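Long-range contact in large exoprotein involved in heme utilization or adhesion (PDB 5E3E), which is a contact-dependent growth inhibition toxin whose C-terminal RNase A-like domain probably cleaves RNA and is bound by the immunity protein CdiI: residues 61-75 / 86-98. Numbering follows the deposited sequence. Where two conformers were deposited one is given.
Sequences KGYLEIDYQSNVPIG and SSVTNARIIIARD. With NA (sodium ion), chain G.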
loop_
_atom_site.group_PDB
_atom_site.type_symbol
_atom_site.label_atom_id
_atom_site.label_comp_id
_atom_site.label_asym_id
_atom_site.label_seq_id
_atom_site.Cartn_x
_atom_site.Cartn_y
_atom_site.Cartn_z
ATOM N N LYS B 61 -2.460 0.669 15.857
ATOM C CA LYS B 61 -2.467 0.305 14.441
ATOM C C LYS B 61 -1.792 -1.045 14.166
ATOM O O LYS B 61 -0.771 -1.384 14.782
ATOM C CB LYS B 61 -1.769 1.387 13.618
ATOM C CG LYS B 61 -2.576 2.661 13.429
ATOM C CD LYS B 61 -1.735 3.662 12.664
ATOM C CE LYS B 61 -1.361 3.071 11.307
ATOM N NZ LYS B 61 0.063 3.260 10.928
ATOM N N GLY B 62 -2.356 -1.810 13.231
ATOM C CA GLY B 62 -1.784 -3.103 12.871
ATOM C C GLY B 62 -0.460 -2.995 12.139
ATOM O O GLY B 62 0.407 -3.886 12.270
ATOM N N TYR B 63 -0.315 -1.937 11.349
ATOM C CA TYR B 63 0.865 -1.739 10.483
ATOM C C TYR B 63 1.317 -0.298 10.541
ATOM O O TYR B 63 0.565 0.573 10.982
ATOM C CB TYR B 63 0.528 -2.118 9.021
ATOM C CG TYR B 63 0.013 -3.531 8.922
ATOM C CD1 TYR B 63 -1.343 -3.819 9.104
ATOM C CD2 TYR B 63 0.896 -4.598 8.787
ATOM C CE1 TYR B 63 -1.821 -5.124 9.072
ATOM C CE2 TYR B 63 0.440 -5.907 8.752
ATOM C CZ TYR B 63 -0.910 -6.181 8.891
ATOM O OH TYR B 63 -1.411 -7.484 8.890
ATOM N N LEU B 64 2.506 -0.050 10.020
ATOM C CA LEU B 64 3.033 1.302 9.825
ATOM C C LEU B 64 3.747 1.387 8.468
ATOM O O LEU B 64 4.573 0.547 8.126
ATOM C CB LEU B 64 4.004 1.685 10.938
ATOM C CG LEU B 64 4.634 3.099 10.849
ATOM C CD1 LEU B 64 3.637 4.199 11.192
ATOM C CD2 LEU B 64 5.842 3.179 11.749
ATOM N N GLU B 65 3.403 2.426 7.727
ATOM C CA GLU B 65 4.044 2.781 6.453
ATOM C C GLU B 65 5.234 3.683 6.712
ATOM O O GLU B 65 5.101 4.698 7.405
ATOM C CB GLU B 65 3.025 3.565 5.608
ATOM C CG GLU B 65 3.572 4.194 4.334
ATOM C CD GLU B 65 2.565 5.083 3.624
ATOM O OE1 GLU B 65 1.334 5.026 3.944
ATOM O OE2 GLU B 65 3.022 5.822 2.692
ATOM N N ILE B 66 6.395 3.359 6.138
ATOM C CA ILE B 66 7.510 4.254 6.199
ATOM C C ILE B 66 8.025 4.415 4.792
ATOM O O ILE B 66 8.224 3.437 4.082
ATOM C CB ILE B 66 8.626 3.807 7.157
ATOM C CG1 ILE B 66 9.195 2.469 6.766
ATOM C CG2 ILE B 66 8.084 3.731 8.596
ATOM C CD1 ILE B 66 10.548 2.162 7.374
ATOM N N ASP B 67 8.204 5.658 4.401
ATOM C CA ASP B 67 8.570 5.983 3.031
ATOM C C ASP B 67 10.006 6.437 2.960
ATOM O O ASP B 67 10.603 6.869 3.962
ATOM C CB ASP B 67 7.583 7.008 2.464
ATOM C CG ASP B 67 6.159 6.434 2.351
ATOM O OD1 ASP B 67 5.986 5.395 1.679
ATOM O OD2 ASP B 67 5.222 6.990 2.951
ATOM N N TYR B 68 10.585 6.242 1.779
ATOM C CA TYR B 68 11.967 6.531 1.483
ATOM C C TYR B 68 11.923 7.372 0.219
ATOM O O TYR B 68 11.210 7.023 -0.728
ATOM C CB TYR B 68 12.691 5.230 1.198
ATOM C CG TYR B 68 14.076 5.379 0.588
ATOM C CD1 TYR B 68 15.174 5.652 1.392
ATOM C CD2 TYR B 68 14.277 5.236 -0.779
ATOM C CE1 TYR B 68 16.422 5.777 0.857
ATOM C CE2 TYR B 68 15.549 5.336 -1.334
ATOM C CZ TYR B 68 16.614 5.618 -0.501
ATOM O OH TYR B 68 17.896 5.740 -1.012
ATOM N N GLN B 69 12.643 8.494 0.215
ATOM C CA GLN B 69 12.728 9.344 -0.944
ATOM C C GLN B 69 14.207 9.477 -1.345
ATOM O O GLN B 69 15.095 9.567 -0.496
ATOM C CB GLN B 69 12.116 10.722 -0.647
ATOM C CG GLN B 69 10.638 10.675 -0.238
ATOM C CD GLN B 69 10.418 10.425 1.256
ATOM O OE1 GLN B 69 11.202 10.889 2.108
ATOM N NE2 GLN B 69 9.333 9.709 1.590
ATOM N N SER B 70 14.473 9.414 -2.639
ATOM C CA SER B 70 15.820 9.669 -3.143
ATOM C C SER B 70 15.756 10.186 -4.560
ATOM O O SER B 70 14.658 10.260 -5.131
ATOM C CB SER B 70 16.656 8.378 -3.105
ATOM O OG SER B 70 16.538 7.614 -4.311
ATOM N N ASN B 71 16.925 10.521 -5.129
ATOM C CA ASN B 71 17.044 10.905 -6.521
ATOM C C ASN B 71 17.964 9.935 -7.282
ATOM O O ASN B 71 18.579 10.329 -8.267
ATOM C CB ASN B 71 17.586 12.351 -6.660
ATOM C CG ASN B 71 16.694 13.402 -5.970
ATOM O OD1 ASN B 71 15.494 13.487 -6.233
ATOM N ND2 ASN B 71 17.295 14.232 -5.115
ATOM N N VAL B 72 18.065 8.674 -6.832
ATOM C CA VAL B 72 18.905 7.660 -7.486
ATOM C C VAL B 72 18.058 6.385 -7.635
ATOM O O VAL B 72 17.404 5.968 -6.680
ATOM C CB VAL B 72 20.200 7.372 -6.683
ATOM C CG1 VAL B 72 20.963 6.194 -7.244
ATOM C CG2 VAL B 72 21.113 8.603 -6.684
ATOM N N PRO B 73 18.041 5.794 -8.844
ATOM C CA PRO B 73 17.198 4.609 -9.062
ATOM C C PRO B 73 17.571 3.454 -8.180
ATOM O O PRO B 73 18.750 3.093 -8.063
ATOM C CB PRO B 73 17.445 4.244 -10.534
ATOM C CG PRO B 73 18.181 5.369 -11.131
ATOM C CD PRO B 73 18.842 6.121 -10.030
ATOM N N ILE B 74 16.544 2.859 -7.572
ATOM C CA ILE B 74 16.701 1.694 -6.724
ATOM C C ILE B 74 15.927 0.486 -7.224
ATOM O O ILE B 74 15.924 -0.567 -6.587
ATOM C CB ILE B 74 16.376 2.038 -5.231
ATOM C CG1 ILE B 74 14.992 2.704 -5.028
ATOM C CG2 ILE B 74 17.411 2.988 -4.685
ATOM C CD1 ILE B 74 13.836 1.995 -5.612
ATOM N N GLY B 75 15.299 0.595 -8.391
ATOM C CA GLY B 75 14.508 -0.469 -8.938
ATOM C C GLY B 75 13.653 -0.011 -10.101
ATOM O O GLY B 75 13.906 1.078 -10.693
ATOM N N SER B 86 9.658 1.544 -15.914
ATOM C CA SER B 86 10.117 2.822 -15.359
ATOM C C SER B 86 11.192 2.595 -14.294
ATOM O O SER B 86 11.060 1.686 -13.485
ATOM C CB SER B 86 8.924 3.571 -14.734
ATOM O OG SER B 86 8.010 4.002 -15.739
ATOM N N SER B 87 12.254 3.415 -14.282
ATOM C CA SER B 87 13.187 3.380 -13.155
ATOM C C SER B 87 12.575 4.244 -12.064
ATOM O O SER B 87 11.912 5.248 -12.341
ATOM C CB SER B 87 14.599 3.870 -13.533
ATOM O OG SER B 87 15.108 3.015 -14.537
ATOM N N VAL B 88 12.734 3.831 -10.824
ATOM C CA VAL B 88 12.068 4.532 -9.731
ATOM C C VAL B 88 13.071 4.761 -8.608
ATOM O O VAL B 88 14.003 3.960 -8.414
ATOM C CB VAL B 88 10.795 3.809 -9.310
ATOM C CG1 VAL B 88 9.722 3.963 -10.407
ATOM C CG2 VAL B 88 11.077 2.370 -9.111
ATOM N N THR B 89 12.903 5.880 -7.909
ATOM C CA THR B 89 13.869 6.341 -6.919
ATOM C C THR B 89 13.342 6.327 -5.466
ATOM O O THR B 89 14.121 6.437 -4.522
ATOM C CB THR B 89 14.295 7.770 -7.260
ATOM O OG1 THR B 89 13.147 8.639 -7.265
ATOM C CG2 THR B 89 14.939 7.814 -8.667
ATOM N N ASN B 90 12.035 6.200 -5.292
ATOM C CA ASN B 90 11.435 6.198 -3.958
ATOM C C ASN B 90 11.018 4.781 -3.553
ATOM O O ASN B 90 10.958 3.904 -4.380
ATOM C CB ASN B 90 10.207 7.061 -3.966
ATOM C CG ASN B 90 10.531 8.518 -4.165
ATOM O OD1 ASN B 90 11.686 8.937 -4.101
ATOM N ND2 ASN B 90 9.479 9.320 -4.382
ATOM N N ALA B 91 10.689 4.587 -2.290
ATOM C CA ALA B 91 10.250 3.271 -1.825
ATOM C C ALA B 91 9.311 3.325 -0.648
ATOM O O ALA B 91 9.213 4.336 0.024
ATOM C CB ALA B 91 11.448 2.420 -1.461
ATOM N N ARG B 92 8.685 2.204 -0.345
ATOM C CA ARG B 92 7.767 2.152 0.786
ATOM C C ARG B 92 8.062 0.845 1.447
ATOM O O ARG B 92 8.172 -0.186 0.792
ATOM C CB ARG B 92 6.316 2.209 0.322
ATOM C CG ARG B 92 5.274 2.111 1.442
ATOM C CD ARG B 92 3.835 2.245 0.928
ATOM N NE ARG B 92 3.709 3.574 0.319
ATOM C CZ ARG B 92 3.146 3.838 -0.854
ATOM N NH1 ARG B 92 2.559 2.895 -1.577
ATOM N NH2 ARG B 92 3.138 5.088 -1.287
ATOM N N ILE B 93 8.158 0.896 2.769
ATOM C CA ILE B 93 8.295 -0.291 3.587
ATOM C C ILE B 93 7.086 -0.385 4.491
ATOM O O ILE B 93 6.630 0.631 4.994
ATOM C CB ILE B 93 9.568 -0.194 4.496
ATOM C CG1 ILE B 93 10.834 0.187 3.688
ATOM C CG2 ILE B 93 9.754 -1.466 5.292
ATOM C CD1 ILE B 93 11.167 -0.640 2.529
ATOM N N ILE B 94 6.558 -1.582 4.706
ATOM C CA ILE B 94 5.449 -1.753 5.641
ATOM C C ILE B 94 5.944 -2.614 6.775
ATOM O O ILE B 94 6.446 -3.724 6.523
ATOM C CB ILE B 94 4.224 -2.449 4.995
ATOM C CG1 ILE B 94 3.689 -1.680 3.775
ATOM C CG2 ILE B 94 3.094 -2.657 6.021
ATOM C CD1 ILE B 94 3.416 -0.238 4.030
ATOM N N ILE B 95 5.778 -2.135 8.004
ATOM C CA ILE B 95 6.145 -2.900 9.193
ATOM C C ILE B 95 4.931 -3.200 10.048
ATOM O O ILE B 95 3.878 -2.591 9.896
ATOM C CB ILE B 95 7.239 -2.204 10.019
ATOM C CG1 ILE B 95 6.734 -0.913 10.684
ATOM C CG2 ILE B 95 8.438 -1.934 9.151
ATOM C CD1 ILE B 95 7.698 -0.343 11.707
ATOM N N ALA B 96 5.076 -4.188 10.905
ATOM C CA ALA B 96 4.018 -4.506 11.842
ATOM C C ALA B 96 4.585 -4.695 13.221
ATOM O O ALA B 96 5.685 -5.213 13.385
ATOM C CB ALA B 96 3.295 -5.754 11.414
ATOM N N ARG B 97 3.820 -4.288 14.230
ATOM C CA ARG B 97 4.260 -4.407 15.604
ATOM C C ARG B 97 4.390 -5.901 15.918
ATOM O O ARG B 97 3.466 -6.669 15.650
ATOM C CB ARG B 97 3.242 -3.732 16.529
ATOM C CG ARG B 97 3.754 -3.444 17.935
ATOM C CD ARG B 97 2.683 -2.797 18.799
ATOM N NE ARG B 97 2.158 -1.565 18.211
ATOM C CZ ARG B 97 1.058 -1.500 17.459
ATOM N NH1 ARG B 97 0.668 -0.340 16.967
ATOM N NH2 ARG B 97 0.340 -2.582 17.226
ATOM N N ASP B 98 5.541 -6.294 16.464
ATOM C CA ASP B 98 5.860 -7.696 16.768
ATOM C C ASP B 98 6.775 -7.742 17.996
ATOM O O ASP B 98 8.004 -7.807 17.863
ATOM C CB ASP B 98 6.545 -8.370 15.574
ATOM C CG ASP B 98 6.736 -9.874 15.781
ATOM O OD1 ASP B 98 6.357 -10.368 16.855
ATOM O OD2 ASP B 98 7.263 -10.560 14.873
HETATM NA NA NA G . 12.435 10.488 -5.991
HETATM O O HOH W 1 7.079 5.970 -1.102
HETATM O O HOH W 2 13.451 11.752 -7.676
HETATM O O HOH W 3 16.236 1.201 -12.227
HETATM O O HOH W 4 10.431 10.084 -7.239
HETATM O O HOH W 5 11.502 12.271 -4.938
#
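R92 reaches across to E65 and D67 on the neighbouring strand. Its CB lies 3.5 Å from D67 OD1. CG, anti to the R92 backbone N (chi1 178°), touches the same oxygen and also E65 CG. CD lies 3.9 Å from E65 CG. A bend at chi3 then sets NE between the two acids. NE salt-bridges both, donating to the syn lone pair of D67 OD1 at 3.2 Å, tilted from the guanidinium plane, and weakly to E65 OE2. The D67 carboxylate stands almost upright to the guanidinium, their planes 82° apart. At the tip, NH1 forms a salt bridge with D74 of the CdiI immunity protein, while E65 OE2 takes R15 of that chain. Strands 63-68 and 86-97 pair antiparallel in the curved sheet of this RNase A-like domain. On the other sheet face, I66 CG1 presses on I93 CB at 3.5 Å, and L64 lies alongside I95. Y68 and A91 pack there against V40 of helix 34-47. Past Y68 regular pairing gives way to a sodium site. S70 O, T89 OG1 and N90 OD1 bind the ion with three waters. N90 OD1 also accepts S70 N, and S70 OG donates to T89 O at 2.7 Å.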